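Local coordinates for protein yahD a copper inducible hydrolase (Lactococcus lactis subsp. lactis, PDB 3OG9), which is a copper-inducible protein of the alpha/beta hydrolase fold that binds D-malate and probably acts as a hydrolase on a substrate not yet identified, at residues I125-Q137 and H191-L205. Numbering follows the deposited sequence.
Sequences INFDKIIAFHGMQ and HQLTQEEVLAAKKWL. Unlike the reference sequence in segment 191-205: T194 (reference Met), K202 (reference Asn). With MLT (D-malate), chain C.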
loop_
_atom_site.group_PDB
_atom_site.type_symbol
_atom_site.label_atom_id
_atom_site.label_comp_id
_atom_site.label_asym_id
_atom_site.label_seq_id
_atom_site.Cartn_x
_atom_site.Cartn_y
_atom_site.Cartn_z
ATOM N N ILE A 125 -6.405 -0.227 -9.868
ATOM C CA ILE A 125 -6.980 -1.364 -9.129
ATOM C C ILE A 125 -8.142 -0.866 -8.244
ATOM O O ILE A 125 -8.008 0.117 -7.519
ATOM C CB ILE A 125 -5.954 -2.136 -8.210
ATOM C CG1 ILE A 125 -4.741 -2.649 -8.982
ATOM C CG2 ILE A 125 -6.608 -3.379 -7.553
ATOM C CD1 ILE A 125 -3.851 -3.744 -8.235
ATOM N N ASN A 126 -9.267 -1.571 -8.311
ATOM C CA ASN A 126 -10.428 -1.286 -7.473
ATOM C C ASN A 126 -10.380 -2.067 -6.145
ATOM O O ASN A 126 -11.227 -2.947 -5.889
ATOM C CB ASN A 126 -11.698 -1.622 -8.260
ATOM C CG ASN A 126 -12.961 -1.123 -7.574
ATOM O OD1 ASN A 126 -12.981 -0.053 -6.953
ATOM N ND2 ASN A 126 -14.008 -1.913 -7.664
ATOM N N PHE A 127 -9.391 -1.751 -5.305
ATOM C CA PHE A 127 -9.350 -2.318 -3.941
ATOM C C PHE A 127 -10.629 -1.964 -3.170
ATOM O O PHE A 127 -11.199 -0.874 -3.335
ATOM C CB PHE A 127 -8.176 -1.759 -3.115
ATOM C CG PHE A 127 -6.802 -2.107 -3.640
ATOM C CD1 PHE A 127 -6.375 -3.428 -3.701
ATOM C CD2 PHE A 127 -5.926 -1.086 -4.014
ATOM C CE1 PHE A 127 -5.082 -3.745 -4.165
ATOM C CE2 PHE A 127 -4.650 -1.375 -4.469
ATOM C CZ PHE A 127 -4.225 -2.708 -4.552
ATOM N N ASP A 128 -11.043 -2.860 -2.287
ATOM C CA ASP A 128 -12.164 -2.553 -1.405
ATOM C C ASP A 128 -11.741 -1.579 -0.292
ATOM O O ASP A 128 -12.469 -0.623 0.026
ATOM C CB ASP A 128 -12.744 -3.832 -0.805
ATOM C CG ASP A 128 -13.948 -3.545 0.072
ATOM O OD1 ASP A 128 -14.896 -2.915 -0.444
ATOM O OD2 ASP A 128 -13.928 -3.913 1.267
ATOM N N LYS A 129 -10.566 -1.846 0.298
ATOM C CA LYS A 129 -9.998 -1.015 1.381
ATOM C C LYS A 129 -8.487 -0.960 1.246
ATOM O O LYS A 129 -7.897 -1.822 0.583
ATOM C CB LYS A 129 -10.257 -1.642 2.743
ATOM C CG LYS A 129 -11.677 -1.735 3.122
ATOM C CD LYS A 129 -11.831 -2.320 4.478
ATOM C CE LYS A 129 -13.275 -2.264 4.844
ATOM N NZ LYS A 129 -14.132 -3.117 3.961
ATOM N N ILE A 130 -7.873 0.050 1.879
ATOM C CA ILE A 130 -6.409 0.148 1.960
ATOM C C ILE A 130 -5.989 0.450 3.391
ATOM O O ILE A 130 -6.585 1.280 4.063
ATOM C CB ILE A 130 -5.876 1.277 1.031
ATOM C CG1 ILE A 130 -6.122 0.916 -0.437
ATOM C CG2 ILE A 130 -4.339 1.521 1.249
ATOM C CD1 ILE A 130 -5.418 1.845 -1.417
ATOM N N ILE A 131 -4.964 -0.253 3.854
ATOM C CA ILE A 131 -4.295 0.043 5.102
ATOM C C ILE A 131 -2.885 0.420 4.676
ATOM O O ILE A 131 -2.129 -0.435 4.171
ATOM C CB ILE A 131 -4.292 -1.208 6.024
ATOM C CG1 ILE A 131 -5.739 -1.506 6.451
ATOM C CG2 ILE A 131 -3.395 -0.991 7.297
ATOM C CD1 ILE A 131 -5.971 -2.784 7.224
ATOM N N ALA A 132 -2.537 1.700 4.850
ATOM C CA ALA A 132 -1.216 2.209 4.399
ATOM C C ALA A 132 -0.416 2.669 5.600
ATOM O O ALA A 132 -0.759 3.679 6.195
ATOM C CB ALA A 132 -1.393 3.391 3.451
ATOM N N PHE A 133 0.634 1.941 5.965
ATOM C CA PHE A 133 1.516 2.378 7.054
ATOM C C PHE A 133 2.633 3.253 6.544
ATOM O O PHE A 133 3.426 2.827 5.692
ATOM C CB PHE A 133 2.097 1.192 7.811
ATOM C CG PHE A 133 1.052 0.272 8.422
ATOM C CD1 PHE A 133 0.271 0.687 9.500
ATOM C CD2 PHE A 133 0.876 -1.032 7.936
ATOM C CE1 PHE A 133 -0.703 -0.187 10.075
ATOM C CE2 PHE A 133 -0.093 -1.907 8.509
ATOM C CZ PHE A 133 -0.869 -1.486 9.566
ATOM N N HIS A 134 2.676 4.480 7.053
ATOM C CA HIS A 134 3.698 5.466 6.690
ATOM C C HIS A 134 3.808 5.720 5.188
ATOM O O HIS A 134 4.915 5.758 4.610
ATOM C CB HIS A 134 5.042 5.097 7.346
ATOM C CG HIS A 134 4.911 5.000 8.824
ATOM N ND1 HIS A 134 4.689 6.110 9.606
ATOM C CD2 HIS A 134 4.828 3.930 9.648
ATOM C CE1 HIS A 134 4.498 5.730 10.858
ATOM N NE2 HIS A 134 4.586 4.413 10.911
ATOM N N GLY A 135 2.636 5.933 4.587
ATOM C CA GLY A 135 2.526 6.269 3.186
ATOM C C GLY A 135 2.638 7.775 2.930
ATOM O O GLY A 135 2.629 8.620 3.865
ATOM N N MET A 136 2.705 8.119 1.640
ATOM C CA MET A 136 2.859 9.489 1.216
ATOM C C MET A 136 2.343 9.664 -0.188
ATOM O O MET A 136 2.095 8.684 -0.885
ATOM C CB MET A 136 4.341 9.871 1.257
ATOM C CG MET A 136 5.220 9.166 0.187
ATOM S SD MET A 136 6.967 9.323 0.606
ATOM C CE MET A 136 7.088 11.069 0.736
ATOM N N GLN A 137 2.195 10.927 -0.609
ATOM C CA GLN A 137 1.891 11.219 -2.009
ATOM C C GLN A 137 3.165 11.085 -2.883
ATOM O O GLN A 137 4.183 11.697 -2.576
ATOM C CB GLN A 137 1.294 12.636 -2.111
ATOM C CG GLN A 137 0.857 12.982 -3.506
ATOM C CD GLN A 137 0.582 14.428 -3.696
ATOM O OE1 GLN A 137 1.491 15.273 -3.594
ATOM N NE2 GLN A 137 -0.675 14.746 -3.994
ATOM N N HIS A 191 9.577 6.927 10.752
ATOM C CA HIS A 191 9.159 6.053 9.634
ATOM C C HIS A 191 8.955 4.594 10.036
ATOM O O HIS A 191 8.409 3.778 9.245
ATOM C CB HIS A 191 10.191 6.120 8.488
ATOM C CG HIS A 191 9.630 5.814 7.127
ATOM N ND1 HIS A 191 8.629 6.559 6.547
ATOM C CD2 HIS A 191 9.979 4.878 6.210
ATOM C CE1 HIS A 191 8.352 6.069 5.351
ATOM N NE2 HIS A 191 9.159 5.046 5.122
ATOM N N GLN A 192 9.397 4.245 11.250
ATOM C CA GLN A 192 9.326 2.846 11.701
ATOM C C GLN A 192 7.894 2.346 11.928
ATOM O O GLN A 192 7.104 3.000 12.616
ATOM C CB GLN A 192 10.084 2.720 13.014
ATOM C CG GLN A 192 10.174 1.321 13.599
ATOM C CD GLN A 192 11.251 1.258 14.678
ATOM O OE1 GLN A 192 10.984 1.527 15.850
ATOM N NE2 GLN A 192 12.486 0.954 14.268
ATOM N N LEU A 193 7.579 1.162 11.406
ATOM C CA LEU A 193 6.304 0.510 11.694
ATOM C C LEU A 193 6.200 0.080 13.180
ATOM O O LEU A 193 7.072 -0.629 13.700
ATOM C CB LEU A 193 6.120 -0.690 10.771
ATOM C CG LEU A 193 4.763 -1.410 10.876
ATOM C CD1 LEU A 193 3.728 -0.504 10.241
ATOM C CD2 LEU A 193 4.806 -2.780 10.177
ATOM N N THR A 194 5.140 0.497 13.873
ATOM C CA THR A 194 5.026 0.204 15.300
ATOM C C THR A 194 3.950 -0.826 15.590
ATOM O O THR A 194 2.949 -0.981 14.820
ATOM C CB THR A 194 4.647 1.463 16.117
ATOM O OG1 THR A 194 3.295 1.787 15.801
ATOM C CG2 THR A 194 5.557 2.647 15.789
ATOM N N GLN A 195 4.145 -1.541 16.701
ATOM C CA GLN A 195 3.165 -2.540 17.155
ATOM C C GLN A 195 1.810 -1.881 17.362
ATOM O O GLN A 195 0.766 -2.489 17.118
ATOM C CB GLN A 195 3.655 -3.252 18.443
ATOM C CG GLN A 195 4.906 -4.162 18.142
ATOM C CD GLN A 195 5.547 -4.879 19.352
ATOM O OE1 GLN A 195 6.740 -4.684 19.659
ATOM N NE2 GLN A 195 4.785 -5.749 19.988
ATOM N N GLU A 196 1.823 -0.645 17.844
ATOM C CA GLU A 196 0.585 0.062 18.182
ATOM C C GLU A 196 -0.183 0.442 16.917
ATOM O O GLU A 196 -1.419 0.387 16.893
ATOM C CB GLU A 196 0.872 1.322 19.020
ATOM C CG GLU A 196 1.438 1.027 20.432
ATOM C CD GLU A 196 2.956 0.674 20.458
ATOM O OE1 GLU A 196 3.656 0.753 19.414
ATOM O OE2 GLU A 196 3.452 0.316 21.558
ATOM N N GLU A 197 0.525 0.821 15.862
ATOM C CA GLU A 197 -0.253 1.166 14.650
ATOM C C GLU A 197 -0.871 -0.062 14.003
ATOM O O GLU A 197 -1.950 0.021 13.428
ATOM C CB GLU A 197 0.543 1.998 13.637
ATOM C CG GLU A 197 1.648 1.266 12.898
ATOM C CD GLU A 197 2.522 2.269 12.121
ATOM O OE1 GLU A 197 3.557 2.701 12.644
ATOM O OE2 GLU A 197 2.127 2.670 11.010
ATOM N N VAL A 198 -0.189 -1.198 14.099
ATOM C CA VAL A 198 -0.750 -2.465 13.623
ATOM C C VAL A 198 -2.017 -2.915 14.402
ATOM O O VAL A 198 -3.025 -3.357 13.794
ATOM C CB VAL A 198 0.332 -3.553 13.566
ATOM C CG1 VAL A 198 -0.275 -4.928 13.277
ATOM C CG2 VAL A 198 1.354 -3.160 12.536
ATOM N N LEU A 199 -1.986 -2.793 15.724
ATOM C CA LEU A 199 -3.209 -3.041 16.509
ATOM C C LEU A 199 -4.348 -2.061 16.173
ATOM O O LEU A 199 -5.526 -2.451 16.170
ATOM C CB LEU A 199 -2.917 -3.067 18.015
ATOM C CG LEU A 199 -2.000 -4.227 18.442
ATOM C CD1 LEU A 199 -1.831 -4.244 19.970
ATOM C CD2 LEU A 199 -2.562 -5.568 17.970
ATOM N N ALA A 200 -4.001 -0.804 15.908
ATOM C CA ALA A 200 -4.980 0.207 15.524
ATOM C C ALA A 200 -5.665 -0.198 14.205
ATOM O O ALA A 200 -6.894 -0.060 14.030
ATOM C CB ALA A 200 -4.326 1.567 15.407
ATOM N N ALA A 201 -4.864 -0.728 13.276
ATOM C CA ALA A 201 -5.396 -1.172 11.967
ATOM C C ALA A 201 -6.284 -2.412 12.117
ATOM O O ALA A 201 -7.379 -2.496 11.519
ATOM C CB ALA A 201 -4.240 -1.450 11.011
ATOM N N LYS A 202 -5.837 -3.358 12.952
ATOM C CA LYS A 202 -6.642 -4.526 13.355
ATOM C C LYS A 202 -8.016 -4.107 13.904
ATOM O O LYS A 202 -9.078 -4.619 13.507
ATOM C CB LYS A 202 -5.871 -5.329 14.426
ATOM C CG LYS A 202 -6.556 -6.637 14.892
ATOM C CD LYS A 202 -5.705 -7.353 15.951
ATOM C CE LYS A 202 -6.405 -8.637 16.469
ATOM N NZ LYS A 202 -6.565 -9.697 15.407
ATOM N N LYS A 203 -7.999 -3.158 14.819
ATOM C CA LYS A 203 -9.245 -2.663 15.401
ATOM C C LYS A 203 -10.116 -1.975 14.354
ATOM O O LYS A 203 -11.333 -2.212 14.258
ATOM C CB LYS A 203 -8.934 -1.734 16.567
ATOM C CG LYS A 203 -10.159 -1.113 17.257
ATOM C CD LYS A 203 -9.678 -0.458 18.568
ATOM C CE LYS A 203 -10.466 0.773 18.935
ATOM N NZ LYS A 203 -11.922 0.556 18.740
ATOM N N TRP A 204 -9.498 -1.121 13.557
ATOM C CA TRP A 204 -10.205 -0.432 12.475
ATOM C C TRP A 204 -10.849 -1.419 11.504
ATOM O O TRP A 204 -12.026 -1.264 11.152
ATOM C CB TRP A 204 -9.243 0.465 11.720
ATOM C CG TRP A 204 -9.826 1.155 10.515
ATOM C CD1 TRP A 204 -10.562 2.302 10.507
ATOM C CD2 TRP A 204 -9.676 0.762 9.144
ATOM N NE1 TRP A 204 -10.877 2.660 9.214
ATOM C CE2 TRP A 204 -10.348 1.733 8.354
ATOM C CE3 TRP A 204 -9.044 -0.310 8.504
ATOM C CZ2 TRP A 204 -10.409 1.659 6.964
ATOM C CZ3 TRP A 204 -9.091 -0.372 7.081
ATOM C CH2 TRP A 204 -9.746 0.621 6.343
ATOM N N LEU A 205 -10.116 -2.465 11.118
ATOM C CA LEU A 205 -10.691 -3.463 10.219
ATOM C C LEU A 205 -11.933 -4.160 10.800
ATOM O O LEU A 205 -12.907 -4.354 10.067
ATOM C CB LEU A 205 -9.650 -4.504 9.775
ATOM C CG LEU A 205 -10.050 -5.355 8.562
ATOM C CD1 LEU A 205 -10.294 -4.532 7.298
ATOM C CD2 LEU A 205 -8.968 -6.362 8.268
HETATM C C1 MLT C . 9.218 5.563 -1.708
HETATM O O1 MLT C . 10.154 5.321 -2.517
HETATM O O2 MLT C . 8.093 5.026 -1.855
HETATM C C2 MLT C . 9.434 6.528 -0.563
HETATM O O3 MLT C . 10.726 7.108 -0.599
HETATM C C3 MLT C . 9.177 5.864 0.791
HETATM C C4 MLT C . 10.182 4.791 1.135
HETATM O O4 MLT C . 10.515 4.685 2.335
HETATM O O5 MLT C . 10.684 3.992 0.300
#
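H134 and E197 make the polar bond of this contact: H134 NE2 donates to the syn lone pair of E197 OE1 at 2.6 Å, bent to 148°, with the imidazole and carboxylate planes steeply turned against each other. T194 N gives the same oxygen a second hydrogen bond from above the carboxylate plane, while OE2 is taken by S155 OG, so this buried acid is held at both oxygens. Its CG is flanked by its own backbone N and C (chi1 71°), which turns the chain back toward the start of its helix; E197 N donates to T194 OG1 at 2.9 Å, completing a capping box. A leucine in place of E197 would probably leave H134 NE2, T194 N and S155 OG without their carboxylate partner and keep only half of the capping box.

Apolar groups pack strand 129-133 against helix 195-205, which runs nearly antiparallel to it (169°). The flat F133 ring spans from L193 to A201, its CG 3.3 Å from L193 CD1 and its CZ 3.7 Å from A201 CB. The small methyl of A201 lets the helix come close and also receives I131 CG2. I131 CG1 lies 3.6 Å from W204 CZ3, the side chains running in opposite senses. K129 CD touches L205 CD1 at a slant; its aliphatic stem suits this apolar site while NZ pairs with D128.

H191 CE1 lies 3.5 Å from H134 O, beside the turn after the strand. H191 NE2 bonds S110 OG and, weakly, D-malate O4; ND1 bonds D160 OD2. The C-terminal helix thus covers an inner parallel strand, and the loop before it carries H191, as alpha/beta hydrolases carry their catalytic histidine; S110, H191 and D160 are consistent with a Ser-His-Asp triad.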